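Local coordinates for uncharacterized protein (Vanderwaltozyma polyspora, PDB 5THE) that probably binds RNA as a budding-yeast Argonaute, the chain here being its C-terminal lobe with the RNase H-like Piwi domain, at residues A[304-309]-A[529-534]. Sequence-based numbering, arbitrary orientation.
Sequences LQDGPG and VSKNVL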
loop_
_atom_site.group_PDB
_atom_site.type_symbol
_atom_site.label_atom_id
_atom_site.label_comp_id
_atom_site.label_asym_id
_atom_site.label_seq_id
_atom_site.Cartn_x
_atom_site.Cartn_y
_atom_site.Cartn_z
ATOM N N LEU A 304 15.963 -7.535 -6.457
ATOM C CA LEU A 304 16.940 -6.588 -6.967
ATOM C C LEU A 304 16.926 -6.647 -8.487
ATOM O O LEU A 304 16.942 -7.736 -9.063
ATOM C CB LEU A 304 18.331 -6.931 -6.432
ATOM C CG LEU A 304 19.376 -5.835 -6.600
ATOM C CD1 LEU A 304 18.999 -4.615 -5.773
ATOM C CD2 LEU A 304 20.748 -6.355 -6.202
ATOM N N GLN A 305 16.873 -5.485 -9.135
ATOM C CA GLN A 305 16.936 -5.448 -10.590
ATOM C C GLN A 305 18.343 -5.797 -11.068
ATOM O O GLN A 305 19.286 -5.927 -10.283
ATOM C CB GLN A 305 16.541 -4.071 -11.113
ATOM C CG GLN A 305 15.081 -3.715 -10.901
ATOM C CD GLN A 305 14.233 -4.106 -12.089
ATOM O OE1 GLN A 305 13.830 -5.265 -12.227
ATOM N NE2 GLN A 305 13.966 -3.144 -12.964
ATOM N N ASP A 306 18.492 -5.887 -12.395
ATOM C CA ASP A 306 19.737 -6.330 -13.013
ATOM C C ASP A 306 20.799 -5.243 -13.091
ATOM O O ASP A 306 21.984 -5.571 -13.176
ATOM C CB ASP A 306 19.456 -6.861 -14.420
ATOM C CG ASP A 306 18.777 -8.214 -14.403
ATOM O OD1 ASP A 306 18.993 -8.968 -13.436
ATOM O OD2 ASP A 306 18.032 -8.527 -15.354
ATOM N N GLY A 307 20.413 -3.968 -13.072
ATOM C CA GLY A 307 21.360 -2.886 -13.198
ATOM C C GLY A 307 20.841 -1.601 -12.587
ATOM O O GLY A 307 19.690 -1.517 -12.141
ATOM N N PRO A 308 21.683 -0.570 -12.559
ATOM C CA PRO A 308 21.281 0.707 -11.962
ATOM C C PRO A 308 20.359 1.498 -12.874
ATOM O O PRO A 308 20.464 1.445 -14.102
ATOM C CB PRO A 308 22.616 1.439 -11.772
ATOM C CG PRO A 308 23.470 0.910 -12.874
ATOM C CD PRO A 308 23.067 -0.533 -13.067
ATOM N N GLY A 309 19.453 2.249 -12.249
ATOM C CA GLY A 309 18.480 3.022 -13.004
ATOM C C GLY A 309 17.659 2.202 -13.978
ATOM O O GLY A 309 17.231 2.723 -15.017
ATOM N N VAL A 529 28.703 -8.549 -6.075
ATOM C CA VAL A 529 27.981 -9.316 -5.071
ATOM C C VAL A 529 26.662 -9.797 -5.666
ATOM O O VAL A 529 25.984 -9.055 -6.391
ATOM C CB VAL A 529 27.749 -8.449 -3.824
ATOM C CG1 VAL A 529 27.147 -9.266 -2.725
ATOM C CG2 VAL A 529 29.055 -7.793 -3.386
ATOM N N SER A 530 26.291 -11.038 -5.360
ATOM C CA SER A 530 25.055 -11.592 -5.889
ATOM C C SER A 530 23.838 -10.802 -5.391
ATOM O O SER A 530 23.883 -10.121 -4.361
ATOM C CB SER A 530 24.917 -13.059 -5.498
ATOM O OG SER A 530 24.376 -13.187 -4.200
ATOM N N LYS A 531 22.736 -10.900 -6.151
ATOM C CA LYS A 531 21.493 -10.232 -5.770
ATOM C C LYS A 531 21.044 -10.654 -4.382
ATOM O O LYS A 531 20.686 -9.813 -3.551
ATOM C CB LYS A 531 20.388 -10.546 -6.779
ATOM C CG LYS A 531 20.536 -9.890 -8.127
ATOM C CD LYS A 531 19.331 -10.246 -8.991
ATOM C CE LYS A 531 19.391 -9.575 -10.351
ATOM N NZ LYS A 531 18.032 -9.560 -10.983
ATOM N N ASN A 532 21.051 -11.962 -4.112
ATOM C CA ASN A 532 20.533 -12.467 -2.850
ATOM C C ASN A 532 21.396 -12.090 -1.665
ATOM O O ASN A 532 20.938 -12.227 -0.529
ATOM C CB ASN A 532 20.387 -13.989 -2.896
ATOM C CG ASN A 532 19.252 -14.423 -3.785
ATOM O OD1 ASN A 532 18.086 -14.358 -3.393
ATOM N ND2 ASN A 532 19.579 -14.846 -5.003
ATOM N N VAL A 533 22.636 -11.671 -1.890
ATOM C CA VAL A 533 23.440 -11.155 -0.791
ATOM C C VAL A 533 23.214 -9.659 -0.610
ATOM O O VAL A 533 23.142 -9.166 0.521
ATOM C CB VAL A 533 24.930 -11.487 -1.010
ATOM C CG1 VAL A 533 25.796 -10.818 0.064
ATOM C CG2 VAL A 533 25.149 -13.002 -0.992
ATOM N N LEU A 534 23.097 -8.910 -1.706
ATOM C CA LEU A 534 22.798 -7.486 -1.570
ATOM C C LEU A 534 21.405 -7.276 -0.999
ATOM O O LEU A 534 21.182 -6.360 -0.200
ATOM C CB LEU A 534 22.926 -6.776 -2.920
ATOM C CG LEU A 534 24.340 -6.604 -3.482
ATOM C CD1 LEU A 534 24.281 -6.117 -4.927
ATOM C CD2 LEU A 534 25.171 -5.645 -2.589
#
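Lys-531, the first residue of the short helix 531-534, reaches across to strand 300-305 of the Piwi domain. Its chain is extended beyond CG and passes alongside Leu-304. CG of Lys-531 lies 4.0 Å from CD2 of Leu-304. The ammonium group then meets two oxygens. NZ of Lys-531 donates to the backbone O of Leu-304 at 2.9 Å, with a C=O...N angle of 152° and somewhat tilted from the carbonyl plane. NZ of Lys-531 also forms a salt bridge with OD1 of Asp-306, 2.7 Å away, coming from above the carboxylate plane. Asp-306 sits at the corner where the chain turns, and this polar end is the solvent side of the contact.

The tight side is apolar. With CG anti to the backbone N, chi1 -165°, the Leu-304 branch turns to the short helix, where its CD2 meets CD1 of Leu-534 at 3.8 Å. Both leucines also pack on Phe-506 of helix 490-515, so the short helix, the strand and that long helix share one buried patch. Ser-530 caps the short helix: its OG accepts from N of Val-533 at 3.3 Å, a bent bond of 139°.

Were Lys-531 an alanine, the Asp-306 carboxylate would probably lose its cationic mate and the Leu-304 carbonyl oxygen its NZ donor. The contact lies about 17 Å from the bound nucleic acid at the nearest atom. One ammonium serves both a buried residue's carbonyl oxygen and an exposed carboxylate, so the leucines carry the packing and the charged side probably fixes the lysine's direction.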